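1,3-alpha-isomaltosidase (Kribbella flavida DSM 17836, PDB 5X3I) hydrolyses the alpha-1,3-glucosidic linkages of the cyclic tetrasaccharide cyclobis-(1-6)-alpha-nigerosyl, formed outside the cell from starch, to release isomaltose inside the cell. Local coordinates at residues 237-242 / 254-259; 481-486 / 494-499; 558-563 / 652-657; 710-715 / 727-732. The protein carries 1 engineered substitution. One frame throughout, in Å; residues are numbered along the deposited sequence.

Overall arrangement
The four contacts illustrate how contact chemistry follows position in a multidomain glycosidase. Contact 1 is fully buried and purely apolar, joining two sheets of the N-terminal sandwich. Contact 3 is also largely buried, but bridges the barrel and the C-terminal domain and adds a sulfur-aromatic approach and a shared water. In contact 2 a tyrosine of a barrel loop packs on one of the following helix 496-510, while a carboxylate and an imidazole meet through water. Contact 4 is the outlying one, its centre about 35 Å from the chain's centre, with an arginine over a methyl and a sulfate nearby. Contacts 3 and 4 reach the same C-terminal sheet, their centres about 22 Å apart.

Contact 1: 237-242 / 254-259; sequences WGFHVR and NELTVE
F239 and L256 approach from opposite directions, and a single methyl makes the meeting: CD2 of L256 lies 3.8 Å from CZ of F239 and just as near to CE2, coming obliquely at the far end of the phenyl ring. The ring reaches this place because CG of F239 sits between the backbone N and the carbonyl carbon (chi1 67°), while the isobutyl group of L256 comes across from the other strand to meet it. Two residues further on in each strand the pattern repeats on a smaller scale. V241 and V258 reach toward each other tip to tip, CG2 of V241 standing 4.1 Å from CG1 of V258. In V258 the touching branch is anti to the backbone N (chi1 -179°), whereas V241 uses the branch beside its own N.

F239 and V241, alternate residues of one strand, thus face L256 and V258, alternate residues of the other. H240, between the first two, turns the other way and meets F284 edge-to-face. Y249 of strand 247-252 also touches F239, V241 and V258, adding a second aromatic group to the cluster. Strand 237-241 belongs to a five-stranded mixed sheet and 255-261 to a six-stranded antiparallel one, so side chains alone join them: the facing-sheet packing of a beta-sandwich, as in the galactose mutarotase-like N-terminal domain of family 31 glycosidases.

Contact 2: 481-486 / 494-499; sequences LVYADG and NLYPVH
D485 OD2 is gripped from two quarters: water 1 donates a hydrogen bond to it at 2.7 Å, and R487 makes a salt bridge with it. The same water links D485 to H499, lying 2.8 Å from its NE2 at the edge of the imidazole and in the ring plane. Carboxylate and imidazole therefore meet through solvent, OD2 of D485 and NE2 of H499 being 4.2 Å apart. The other ring nitrogen of H499, ND1, is hydrogen-bonded to a glycerol molecule, probably from the crystallisation liquor.

D485 stands in a type I beta turn from Y483 to G486, closed by a bond from G486 N to Y483 O of 2.9 Å. This turn belongs to the loop that follows strand 467-470 of the TIM barrel, while H499 lies in helix 496-510; Y496 comes within about 8 Å, side chain to side chain, of E474, an active-site residue by similarity.

Beside the water-mediated link the two tyrosines cross at about a right angle. CE2 of Y483 reaches the edge of the Y496 ring, near its plane, 3.9 Å from CD1 of Y496. With CG anti to the backbone N, the chi1 of -168° carries the Y496 ring out from the backbone, where its edge meets CE2 of Y483. Both hydroxyls have partners beyond the pair: Y483 OH bonds to N493 OD1, and Y496 OH to the carbonyl of P441.

Contact 3: 558-563 / 652-657; sequences GIVYWG and RPLMRP
L654 and V560 cross at about a right angle, CD2 of the leucine resting 4.2 Å from CG1 of the valine. Next to L654, M655 sends a fully extended chain, its CG anti to the backbone N (chi1 -176°), to the benzene half of the W562 indole. There SD of M655 lies 3.8 Å from CZ3 of W562, and 4.6 Å from the centroid of the six-membered ring at 48° off the normal, an oblique Met-aromatic contact. Between the two apolar pairs a water joins the backbones, donating to V560 O at 2.8 Å and accepting from M655 N at 3.1 Å. Within 652-657, R656 holds the carbonyl of P653 side-on through NE and NH2.

T647 of helix 622-650 touches both V560 and L654, and L552 of helix 541-556 packs on M655. Both helices thus border the contact, where barrel strand 562-565 approaches 655-656, an outermost strand of the C-terminal sheet.

Contact 4: 710-715 / 727-732; sequences DRVPSG and PVYCRA. With SO4 (sulfate ion), chain J.
R711 lays its guanidinium over A732, whose CB stands 3.8 Å from the plane and toward the rim, 3.9 Å from NH1 of R711. A bend at chi2 (-116°) brings the group back to this methyl, although the side chain sets out away from it; NH1 is also in a salt bridge with E702. Further along, V712 CG1 and Y729 CE1 make a looser apolar approach at 4.4 Å, oblique to the ring.

R731, beside A732, meets a sulfate, probably from the crystallisation liquor, end-on: NH2 of R731 bonds to O3 at 2.9 Å and NH1 to O4 at 3.1 Å, both nearly straight. NH1 has a second mate in E680. A leucine in place of R731 would probably cost the E680 carboxylate this salt bridge and the sulfate its two-nitrogen grip.

Strand 703-705 runs between 728-731 and the outermost 711-712, so the side chains meet across an intervening strand of the antiparallel beta-sheet of the family 31 C-terminal domain.

Contact 1: 237-242 / 254-259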
loop_
_atom_site.group_PDB
_atom_site.type_symbol
_atom_site.label_atom_id
_atom_site.label_comp_id
_atom_site.label_asym_id
_atom_site.label_seq_id
_atom_site.Cartn_x
_atom_site.Cartn_y
_atom_site.Cartn_z
ATOM N N TRP A 237 -20.053 3.617 16.483
ATOM C CA TRP A 237 -19.065 4.667 16.662
ATOM C C TRP A 237 -17.757 4.286 15.980
ATOM O O TRP A 237 -17.656 3.236 15.348
ATOM C CB TRP A 237 -18.839 4.960 18.158
ATOM C CG TRP A 237 -18.443 3.763 18.985
ATOM C CD1 TRP A 237 -19.244 2.728 19.365
ATOM C CD2 TRP A 237 -17.153 3.497 19.553
ATOM N NE1 TRP A 237 -18.531 1.824 20.111
ATOM C CE2 TRP A 237 -17.246 2.275 20.246
ATOM C CE3 TRP A 237 -15.927 4.167 19.530
ATOM C CZ2 TRP A 237 -16.161 1.708 20.910
ATOM C CZ3 TRP A 237 -14.850 3.602 20.192
ATOM C CH2 TRP A 237 -14.974 2.386 20.871
ATOM N N GLY A 238 -16.763 5.155 16.100
ATOM C CA GLY A 238 -15.449 4.875 15.564
ATOM C C GLY A 238 -14.391 5.714 16.241
ATOM O O GLY A 238 -14.700 6.698 16.901
ATOM N N PHE A 239 -13.135 5.333 16.061
ATOM C CA PHE A 239 -12.027 6.029 16.696
ATOM C C PHE A 239 -10.871 6.246 15.728
ATOM O O PHE A 239 -10.659 5.466 14.817
ATOM C CB PHE A 239 -11.522 5.242 17.911
ATOM C CG PHE A 239 -10.871 3.933 17.552
ATOM C CD1 PHE A 239 -9.502 3.852 17.358
ATOM C CD2 PHE A 239 -11.631 2.792 17.390
ATOM C CE1 PHE A 239 -8.910 2.656 17.017
ATOM C CE2 PHE A 239 -11.043 1.595 17.047
ATOM C CZ PHE A 239 -9.678 1.529 16.860
ATOM N N HIS A 240 -10.121 7.308 15.962
ATOM C CA HIS A 240 -8.878 7.559 15.262
ATOM C C HIS A 240 -7.811 7.923 16.279
ATOM O O HIS A 240 -7.935 8.918 16.978
ATOM C CB HIS A 240 -9.054 8.682 14.238
ATOM C CG HIS A 240 -7.774 9.192 13.664
ATOM N ND1 HIS A 240 -7.589 10.515 13.326
ATOM C CD2 HIS A 240 -6.621 8.562 13.346
ATOM C CE1 HIS A 240 -6.376 10.679 12.839
ATOM N NE2 HIS A 240 -5.769 9.506 12.835
ATOM N N VAL A 241 -6.760 7.122 16.358
ATOM C CA VAL A 241 -5.634 7.485 17.204
ATOM C C VAL A 241 -4.828 8.518 16.447
ATOM O O VAL A 241 -4.337 8.217 15.352
ATOM C CB VAL A 241 -4.752 6.284 17.531
ATOM C CG1 VAL A 241 -3.687 6.673 18.535
ATOM C CG2 VAL A 241 -5.598 5.121 18.038
ATOM N N ARG A 242 -4.636 9.720 16.985
ATOM C CA ARG A 242 -4.005 10.659 16.095
ATOM C C ARG A 242 -2.507 10.589 16.295
ATOM O O ARG A 242 -1.926 11.336 17.063
ATOM C CB ARG A 242 -4.502 12.082 16.392
ATOM C CG ARG A 242 -6.009 12.261 16.321
ATOM C CD ARG A 242 -6.453 13.596 16.897
ATOM N NE ARG A 242 -7.839 13.887 16.539
ATOM C CZ ARG A 242 -8.587 14.824 17.110
ATOM N NH1 ARG A 242 -8.085 15.564 18.093
ATOM N NH2 ARG A 242 -9.837 15.019 16.706
ATOM N N ASN A 254 -14.454 -8.618 25.667
ATOM C CA ASN A 254 -15.156 -7.362 25.460
ATOM C C ASN A 254 -14.250 -6.140 25.337
ATOM O O ASN A 254 -14.720 -5.015 25.432
ATOM C CB ASN A 254 -16.194 -7.161 26.557
ATOM C CG ASN A 254 -17.540 -7.751 26.180
ATOM O OD1 ASN A 254 -17.985 -7.626 25.033
ATOM N ND2 ASN A 254 -18.188 -8.415 27.130
ATOM N N GLU A 255 -12.942 -6.354 25.247
ATOM C CA GLU A 255 -12.028 -5.227 25.124
ATOM C C GLU A 255 -11.144 -5.203 23.868
ATOM O O GLU A 255 -10.615 -6.219 23.438
ATOM C CB GLU A 255 -11.133 -5.172 26.356
ATOM C CG GLU A 255 -11.872 -4.813 27.632
ATOM C CD GLU A 255 -10.924 -4.617 28.787
ATOM O OE1 GLU A 255 -11.015 -3.571 29.466
ATOM O OE2 GLU A 255 -10.082 -5.510 29.002
ATOM N N LEU A 256 -10.984 -4.014 23.299
ATOM C CA LEU A 256 -9.994 -3.787 22.253
ATOM C C LEU A 256 -8.790 -3.079 22.851
ATOM O O LEU A 256 -8.896 -1.950 23.318
ATOM C CB LEU A 256 -10.573 -2.958 21.103
ATOM C CG LEU A 256 -9.543 -2.381 20.119
ATOM C CD1 LEU A 256 -8.834 -3.482 19.348
ATOM C CD2 LEU A 256 -10.189 -1.388 19.161
ATOM N N THR A 257 -7.646 -3.748 22.841
ATOM C CA THR A 257 -6.435 -3.163 23.394
ATOM C C THR A 257 -5.660 -2.399 22.327
ATOM O O THR A 257 -5.350 -2.948 21.278
ATOM C CB THR A 257 -5.516 -4.236 24.010
ATOM O OG1 THR A 257 -6.203 -4.921 25.068
ATOM C CG2 THR A 257 -4.257 -3.589 24.554
ATOM N N VAL A 258 -5.340 -1.141 22.613
ATOM C CA VAL A 258 -4.598 -0.285 21.691
ATOM C C VAL A 258 -3.261 0.153 22.278
ATOM O O VAL A 258 -3.218 0.768 23.340
ATOM C CB VAL A 258 -5.410 0.978 21.315
ATOM C CG1 VAL A 258 -4.629 1.847 20.340
ATOM C CG2 VAL A 258 -6.753 0.598 20.721
ATOM N N GLU A 259 -2.177 -0.159 21.575
ATOM C CA GLU A 259 -0.833 0.223 21.993
ATOM C C GLU A 259 -0.261 1.239 21.008
ATOM O O GLU A 259 -0.388 1.077 19.790
ATOM C CB GLU A 259 0.072 -1.011 22.092
ATOM C CG GLU A 259 1.377 -0.801 22.836
ATOM C CD GLU A 259 2.099 -2.108 23.142
ATOM O OE1 GLU A 259 1.433 -3.126 23.408
ATOM O OE2 GLU A 259 3.342 -2.126 23.101
#

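Contact 2: 481-486 / 494-499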
loop_
_atom_site.group_PDB
_atom_site.type_symbol
_atom_site.label_atom_id
_atom_site.label_comp_id
_atom_site.label_asym_id
_atom_site.label_seq_id
_atom_site.Cartn_x
_atom_site.Cartn_y
_atom_site.Cartn_z
ATOM N N LEU A 481 15.575 8.786 11.710
ATOM C CA LEU A 481 15.691 9.531 10.447
ATOM C C LEU A 481 15.194 10.965 10.637
ATOM O O LEU A 481 14.382 11.224 11.507
ATOM C CB LEU A 481 14.906 8.847 9.325
ATOM C CG LEU A 481 15.313 7.430 8.922
ATOM C CD1 LEU A 481 14.561 6.985 7.673
ATOM C CD2 LEU A 481 16.805 7.359 8.681
ATOM N N VAL A 482 15.735 11.908 9.873
ATOM C CA VAL A 482 15.333 13.304 10.000
ATOM C C VAL A 482 14.761 13.884 8.703
ATOM O O VAL A 482 15.413 13.858 7.661
ATOM C CB VAL A 482 16.513 14.178 10.451
ATOM C CG1 VAL A 482 16.087 15.642 10.568
ATOM C CG2 VAL A 482 17.081 13.662 11.778
ATOM N N TYR A 483 13.544 14.417 8.797
ATOM C CA TYR A 483 12.852 15.042 7.679
ATOM C C TYR A 483 12.868 16.549 7.825
ATOM O O TYR A 483 12.847 17.071 8.942
ATOM C CB TYR A 483 11.405 14.571 7.581
ATOM C CG TYR A 483 11.235 13.137 7.164
ATOM C CD1 TYR A 483 11.131 12.134 8.111
ATOM C CD2 TYR A 483 11.161 12.785 5.817
ATOM C CE1 TYR A 483 10.968 10.823 7.744
ATOM C CE2 TYR A 483 10.998 11.472 5.436
ATOM C CZ TYR A 483 10.899 10.492 6.409
ATOM O OH TYR A 483 10.733 9.187 6.058
ATOM N N ALA A 484 12.892 17.245 6.690
ATOM C CA ALA A 484 13.015 18.696 6.688
ATOM C C ALA A 484 11.799 19.391 7.289
ATOM O O ALA A 484 11.862 20.564 7.625
ATOM C CB ALA A 484 13.257 19.205 5.267
ATOM N N ASP A 485 10.697 18.671 7.433
ATOM C CA ASP A 485 9.520 19.268 8.028
ATOM C C ASP A 485 9.632 19.250 9.559
ATOM O O ASP A 485 8.725 19.687 10.235
ATOM C CB ASP A 485 8.241 18.556 7.575
ATOM C CG ASP A 485 8.091 17.155 8.165
ATOM O OD1 ASP A 485 9.060 16.607 8.714
ATOM O OD2 ASP A 485 6.985 16.591 8.064
ATOM N N GLY A 486 10.742 18.717 10.076
ATOM C CA GLY A 486 10.989 18.676 11.513
ATOM C C GLY A 486 10.603 17.376 12.199
ATOM O O GLY A 486 10.892 17.181 13.385
ATOM N N ASN A 494 5.861 6.737 8.159
ATOM C CA ASN A 494 4.523 6.362 7.747
ATOM C C ASN A 494 3.859 7.445 6.884
ATOM O O ASN A 494 2.986 7.144 6.084
ATOM C CB ASN A 494 3.631 6.060 8.960
ATOM C CG ASN A 494 3.900 4.692 9.572
ATOM O OD1 ASN A 494 4.320 3.760 8.893
ATOM N ND2 ASN A 494 3.625 4.564 10.862
ATOM N N LEU A 495 4.265 8.696 7.070
ATOM C CA LEU A 495 3.688 9.800 6.313
ATOM C C LEU A 495 4.266 9.920 4.899
ATOM O O LEU A 495 3.641 10.533 4.039
ATOM C CB LEU A 495 3.887 11.129 7.041
ATOM C CG LEU A 495 3.128 11.350 8.355
ATOM C CD1 LEU A 495 3.444 12.725 8.908
ATOM C CD2 LEU A 495 1.629 11.194 8.161
ATOM N N TYR A 496 5.447 9.338 4.680
ATOM C CA TYR A 496 6.156 9.504 3.420
ATOM C C TYR A 496 5.289 9.210 2.187
ATOM O O TYR A 496 5.257 10.038 1.308
ATOM C CB TYR A 496 7.426 8.648 3.351
ATOM C CG TYR A 496 8.285 9.050 2.166
ATOM C CD1 TYR A 496 9.169 10.107 2.261
ATOM C CD2 TYR A 496 8.172 8.396 0.947
ATOM C CE1 TYR A 496 9.937 10.494 1.193
ATOM C CE2 TYR A 496 8.928 8.779 -0.139
ATOM C CZ TYR A 496 9.804 9.830 -0.012
ATOM O OH TYR A 496 10.572 10.196 -1.076
ATOM N N PRO A 497 4.585 8.061 2.131
ATOM C CA PRO A 497 3.794 7.816 0.916
ATOM C C PRO A 497 2.660 8.822 0.699
ATOM O O PRO A 497 2.281 9.023 -0.456
ATOM C CB PRO A 497 3.229 6.409 1.128
ATOM C CG PRO A 497 3.277 6.196 2.640
ATOM C CD PRO A 497 4.526 6.911 3.055
ATOM N N VAL A 498 2.144 9.429 1.768
ATOM C CA VAL A 498 1.175 10.510 1.636
ATOM C C VAL A 498 1.782 11.725 0.919
ATOM O O VAL A 498 1.200 12.223 -0.045
ATOM C CB VAL A 498 0.621 10.992 2.994
ATOM C CG1 VAL A 498 -0.602 11.889 2.748
ATOM C CG2 VAL A 498 0.259 9.813 3.899
ATOM N N HIS A 499 2.931 12.193 1.405
ATOM C CA HIS A 499 3.659 13.295 0.787
ATOM C C HIS A 499 3.955 12.989 -0.684
ATOM O O HIS A 499 3.881 13.870 -1.533
ATOM C CB HIS A 499 4.987 13.577 1.508
ATOM C CG HIS A 499 4.839 14.032 2.928
ATOM N ND1 HIS A 499 3.978 15.038 3.307
ATOM C CD2 HIS A 499 5.463 13.625 4.065
ATOM C CE1 HIS A 499 4.071 15.230 4.612
ATOM N NE2 HIS A 499 4.970 14.390 5.095
HETATM O O HOH W 1 6.510 14.063 7.401
#

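Contact 3: 558-563 / 652-657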
loop_
_atom_site.group_PDB
_atom_site.type_symbol
_atom_site.label_atom_id
_atom_site.label_comp_id
_atom_site.label_asym_id
_atom_site.label_seq_id
_atom_site.Cartn_x
_atom_site.Cartn_y
_atom_site.Cartn_z
ATOM N N GLY A 558 -12.383 5.483 3.719
ATOM C CA GLY A 558 -12.449 6.656 2.869
ATOM C C GLY A 558 -11.587 6.616 1.614
ATOM O O GLY A 558 -11.411 7.643 0.953
ATOM N N ILE A 559 -11.084 5.434 1.264
ATOM C CA ILE A 559 -10.323 5.301 0.041
ATOM C C ILE A 559 -11.349 4.957 -1.037
ATOM O O ILE A 559 -11.890 3.853 -1.083
ATOM C CB ILE A 559 -9.243 4.207 0.119
ATOM C CG1 ILE A 559 -8.211 4.503 1.218
ATOM C CG2 ILE A 559 -8.564 4.016 -1.254
ATOM C CD1 ILE A 559 -7.403 5.749 1.030
ATOM N N VAL A 560 -11.582 5.923 -1.912
ATOM C CA VAL A 560 -12.681 5.858 -2.875
ATOM C C VAL A 560 -12.255 5.131 -4.146
ATOM O O VAL A 560 -12.873 4.146 -4.546
ATOM C CB VAL A 560 -13.227 7.244 -3.221
ATOM C CG1 VAL A 560 -14.334 7.132 -4.263
ATOM C CG2 VAL A 560 -13.775 7.913 -1.961
ATOM N N TYR A 561 -11.237 5.650 -4.815
ATOM C CA TYR A 561 -10.846 5.042 -6.056
ATOM C C TYR A 561 -9.790 3.977 -5.804
ATOM O O TYR A 561 -8.602 4.254 -5.664
ATOM C CB TYR A 561 -10.291 6.113 -6.992
ATOM C CG TYR A 561 -11.227 7.274 -7.249
ATOM C CD1 TYR A 561 -11.245 8.383 -6.406
ATOM C CD2 TYR A 561 -12.077 7.266 -8.345
ATOM C CE1 TYR A 561 -12.088 9.432 -6.646
ATOM C CE2 TYR A 561 -12.921 8.305 -8.590
ATOM C CZ TYR A 561 -12.928 9.390 -7.749
ATOM O OH TYR A 561 -13.771 10.423 -8.018
ATOM N N TRP A 562 -10.231 2.742 -5.915
ATOM C CA TRP A 562 -9.433 1.597 -5.538
ATOM C C TRP A 562 -9.620 0.488 -6.547
ATOM O O TRP A 562 -10.716 0.267 -7.053
ATOM C CB TRP A 562 -9.806 1.110 -4.132
ATOM C CG TRP A 562 -9.142 -0.177 -3.746
ATOM C CD1 TRP A 562 -8.023 -0.325 -2.989
ATOM C CD2 TRP A 562 -9.548 -1.492 -4.123
ATOM N NE1 TRP A 562 -7.713 -1.658 -2.852
ATOM C CE2 TRP A 562 -8.634 -2.393 -3.546
ATOM C CE3 TRP A 562 -10.610 -1.997 -4.874
ATOM C CZ2 TRP A 562 -8.741 -3.766 -3.708
ATOM C CZ3 TRP A 562 -10.713 -3.366 -5.032
ATOM C CH2 TRP A 562 -9.780 -4.229 -4.452
ATOM N N GLY A 563 -8.543 -0.238 -6.790
ATOM C CA GLY A 563 -8.535 -1.358 -7.708
ATOM C C GLY A 563 -7.444 -2.339 -7.315
ATOM O O GLY A 563 -6.816 -2.187 -6.268
ATOM N N ARG A 652 -20.755 8.112 2.133
ATOM C CA ARG A 652 -21.193 6.733 1.923
ATOM C C ARG A 652 -20.347 6.099 0.822
ATOM O O ARG A 652 -20.344 6.593 -0.296
ATOM C CB ARG A 652 -22.676 6.662 1.550
ATOM C CG ARG A 652 -23.648 7.081 2.650
ATOM C CD ARG A 652 -24.950 6.279 2.564
ATOM N NE ARG A 652 -25.977 6.969 1.807
ATOM C CZ ARG A 652 -27.073 6.393 1.319
ATOM N NH1 ARG A 652 -27.297 5.098 1.495
ATOM N NH2 ARG A 652 -27.945 7.118 0.641
ATOM N N PRO A 653 -19.624 5.015 1.143
ATOM C CA PRO A 653 -18.593 4.452 0.258
ATOM C C PRO A 653 -19.062 4.005 -1.126
ATOM O O PRO A 653 -20.223 3.665 -1.320
ATOM C CB PRO A 653 -18.087 3.244 1.048
ATOM C CG PRO A 653 -18.247 3.670 2.478
ATOM C CD PRO A 653 -19.569 4.407 2.486
ATOM N N LEU A 654 -18.131 4.013 -2.072
ATOM C CA LEU A 654 -18.390 3.539 -3.427
ATOM C C LEU A 654 -18.380 2.018 -3.504
ATOM O O LEU A 654 -19.298 1.421 -4.047
ATOM C CB LEU A 654 -17.364 4.127 -4.398
ATOM C CG LEU A 654 -17.506 3.731 -5.866
ATOM C CD1 LEU A 654 -18.930 4.009 -6.355
ATOM C CD2 LEU A 654 -16.461 4.479 -6.720
ATOM N N MET A 655 -17.356 1.384 -2.940
ATOM C CA MET A 655 -17.379 -0.060 -2.823
ATOM C C MET A 655 -17.758 -0.320 -1.359
ATOM O O MET A 655 -16.920 -0.258 -0.464
ATOM C CB MET A 655 -16.004 -0.633 -3.200
ATOM C CG MET A 655 -15.865 -2.143 -3.217
ATOM S SD MET A 655 -14.185 -2.622 -3.673
ATOM C CE MET A 655 -14.344 -4.387 -3.826
ATOM N N ARG A 656 -19.015 -0.695 -1.143
ATOM C CA ARG A 656 -19.649 -0.445 0.150
ATOM C C ARG A 656 -20.074 -1.700 0.887
ATOM O O ARG A 656 -21.027 -2.366 0.477
ATOM C CB ARG A 656 -20.861 0.481 -0.028
ATOM C CG ARG A 656 -21.495 0.962 1.281
ATOM C CD ARG A 656 -22.780 1.740 1.018
ATOM N NE ARG A 656 -22.587 2.795 0.030
ATOM C CZ ARG A 656 -23.574 3.500 -0.516
ATOM N NH1 ARG A 656 -24.832 3.270 -0.169
ATOM N NH2 ARG A 656 -23.305 4.437 -1.414
ATOM N N PRO A 657 -19.378 -2.014 1.991
ATOM C CA PRO A 657 -19.818 -3.087 2.885
ATOM C C PRO A 657 -21.261 -2.848 3.311
ATOM O O PRO A 657 -21.662 -1.707 3.477
ATOM C CB PRO A 657 -18.859 -2.970 4.076
ATOM C CG PRO A 657 -17.646 -2.339 3.522
ATOM C CD PRO A 657 -18.140 -1.378 2.470
HETATM O O HOH W 2 -14.502 2.519 -2.961
#

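Contact 4: 710-715 / 727-732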
loop_
_atom_site.group_PDB
_atom_site.type_symbol
_atom_site.label_atom_id
_atom_site.label_comp_id
_atom_site.label_asym_id
_atom_site.label_seq_id
_atom_site.Cartn_x
_atom_site.Cartn_y
_atom_site.Cartn_z
ATOM N N ASP A 710 -35.769 -9.928 -13.773
ATOM C CA ASP A 710 -36.836 -10.428 -12.899
ATOM C C ASP A 710 -36.714 -9.943 -11.457
ATOM O O ASP A 710 -35.613 -9.818 -10.928
ATOM C CB ASP A 710 -36.863 -11.956 -12.892
ATOM C CG ASP A 710 -37.201 -12.538 -14.239
ATOM O OD1 ASP A 710 -37.848 -11.849 -15.053
ATOM O OD2 ASP A 710 -36.819 -13.694 -14.475
ATOM N N ARG A 711 -37.854 -9.671 -10.829
ATOM C CA ARG A 711 -37.888 -9.373 -9.404
ATOM C C ARG A 711 -37.372 -10.557 -8.616
ATOM O O ARG A 711 -37.528 -11.702 -9.022
ATOM C CB ARG A 711 -39.299 -9.029 -8.937
ATOM C CG ARG A 711 -39.811 -7.707 -9.442
ATOM C CD ARG A 711 -40.060 -6.747 -8.301
ATOM N NE ARG A 711 -40.455 -5.434 -8.797
ATOM C CZ ARG A 711 -40.750 -4.398 -8.021
ATOM N NH1 ARG A 711 -40.699 -4.521 -6.700
ATOM N NH2 ARG A 711 -41.096 -3.237 -8.565
ATOM N N VAL A 712 -36.733 -10.272 -7.494
ATOM C CA VAL A 712 -36.242 -11.320 -6.623
ATOM C C VAL A 712 -36.528 -10.931 -5.171
ATOM O O VAL A 712 -36.396 -9.770 -4.795
ATOM C CB VAL A 712 -34.739 -11.552 -6.873
ATOM C CG1 VAL A 712 -34.054 -12.066 -5.650
ATOM C CG2 VAL A 712 -34.540 -12.503 -8.043
ATOM N N PRO A 713 -36.936 -11.901 -4.346
ATOM C CA PRO A 713 -37.246 -11.524 -2.967
ATOM C C PRO A 713 -35.983 -11.324 -2.144
ATOM O O PRO A 713 -34.972 -11.961 -2.419
ATOM C CB PRO A 713 -38.056 -12.717 -2.457
ATOM C CG PRO A 713 -37.540 -13.864 -3.246
ATOM C CD PRO A 713 -37.217 -13.322 -4.610
ATOM N N SER A 714 -36.051 -10.465 -1.136
ATOM C CA SER A 714 -34.923 -10.259 -0.236
ATOM C C SER A 714 -34.686 -11.533 0.559
ATOM O O SER A 714 -35.556 -12.402 0.611
ATOM C CB SER A 714 -35.165 -9.071 0.687
ATOM O OG SER A 714 -36.457 -9.116 1.250
ATOM N N GLY A 715 -33.501 -11.663 1.145
ATOM C CA GLY A 715 -33.081 -12.924 1.727
ATOM C C GLY A 715 -32.083 -13.650 0.848
ATOM O O GLY A 715 -31.481 -13.054 -0.040
ATOM N N PRO A 727 -23.160 -12.590 -9.925
ATOM C CA PRO A 727 -24.453 -12.131 -9.418
ATOM C C PRO A 727 -24.443 -10.656 -9.079
ATOM O O PRO A 727 -23.577 -10.194 -8.345
ATOM C CB PRO A 727 -24.669 -12.998 -8.170
ATOM C CG PRO A 727 -23.901 -14.239 -8.453
ATOM C CD PRO A 727 -22.678 -13.781 -9.204
ATOM N N VAL A 728 -25.422 -9.940 -9.611
ATOM C CA VAL A 728 -25.572 -8.511 -9.420
ATOM C C VAL A 728 -27.056 -8.215 -9.318
ATOM O O VAL A 728 -27.846 -8.724 -10.101
ATOM C CB VAL A 728 -24.963 -7.692 -10.583
ATOM C CG1 VAL A 728 -25.310 -6.214 -10.444
ATOM C CG2 VAL A 728 -23.473 -7.885 -10.665
ATOM N N TYR A 729 -27.430 -7.383 -8.364
ATOM C CA TYR A 729 -28.826 -7.075 -8.143
ATOM C C TYR A 729 -28.998 -5.579 -8.019
ATOM O O TYR A 729 -28.165 -4.901 -7.439
ATOM C CB TYR A 729 -29.346 -7.801 -6.893
ATOM C CG TYR A 729 -29.256 -9.302 -7.021
ATOM C CD1 TYR A 729 -30.307 -10.035 -7.549
ATOM C CD2 TYR A 729 -28.111 -9.981 -6.647
ATOM C CE1 TYR A 729 -30.223 -11.398 -7.693
ATOM C CE2 TYR A 729 -28.020 -11.350 -6.779
ATOM C CZ TYR A 729 -29.081 -12.051 -7.305
ATOM O OH TYR A 729 -28.998 -13.408 -7.449
ATOM N N CYS A 730 -30.085 -5.068 -8.575
ATOM C CA CYS A 730 -30.345 -3.645 -8.568
ATOM C C CYS A 730 -31.561 -3.334 -7.715
ATOM O O CYS A 730 -32.526 -4.090 -7.710
ATOM C CB CYS A 730 -30.549 -3.129 -9.998
ATOM S SG CYS A 730 -30.851 -1.371 -10.127
ATOM N N ARG A 731 -31.506 -2.224 -6.994
ATOM C CA ARG A 731 -32.658 -1.759 -6.242
ATOM C C ARG A 731 -33.788 -1.494 -7.224
ATOM O O ARG A 731 -33.607 -0.771 -8.204
ATOM C CB ARG A 731 -32.325 -0.504 -5.436
ATOM C CG ARG A 731 -31.357 -0.757 -4.287
ATOM C CD ARG A 731 -30.994 0.523 -3.548
ATOM N NE ARG A 731 -32.132 1.111 -2.855
ATOM C CZ ARG A 731 -32.672 2.289 -3.153
ATOM N NH1 ARG A 731 -32.179 3.028 -4.137
ATOM N NH2 ARG A 731 -33.711 2.734 -2.459
ATOM N N ALA A 732 -34.944 -2.091 -6.956
ATOM C CA ALA A 732 -36.056 -2.099 -7.895
ATOM C C ALA A 732 -36.455 -0.703 -8.338
ATOM O O ALA A 732 -36.751 -0.481 -9.502
ATOM C CB ALA A 732 -37.246 -2.817 -7.286
HETATM S S SO4 J . -35.224 5.802 -4.266
HETATM O O1 SO4 J . -36.424 5.747 -5.092
HETATM O O2 SO4 J . -34.993 7.171 -3.823
HETATM O O3 SO4 J . -35.401 4.939 -3.102
HETATM O O4 SO4 J . -34.080 5.340 -5.040
#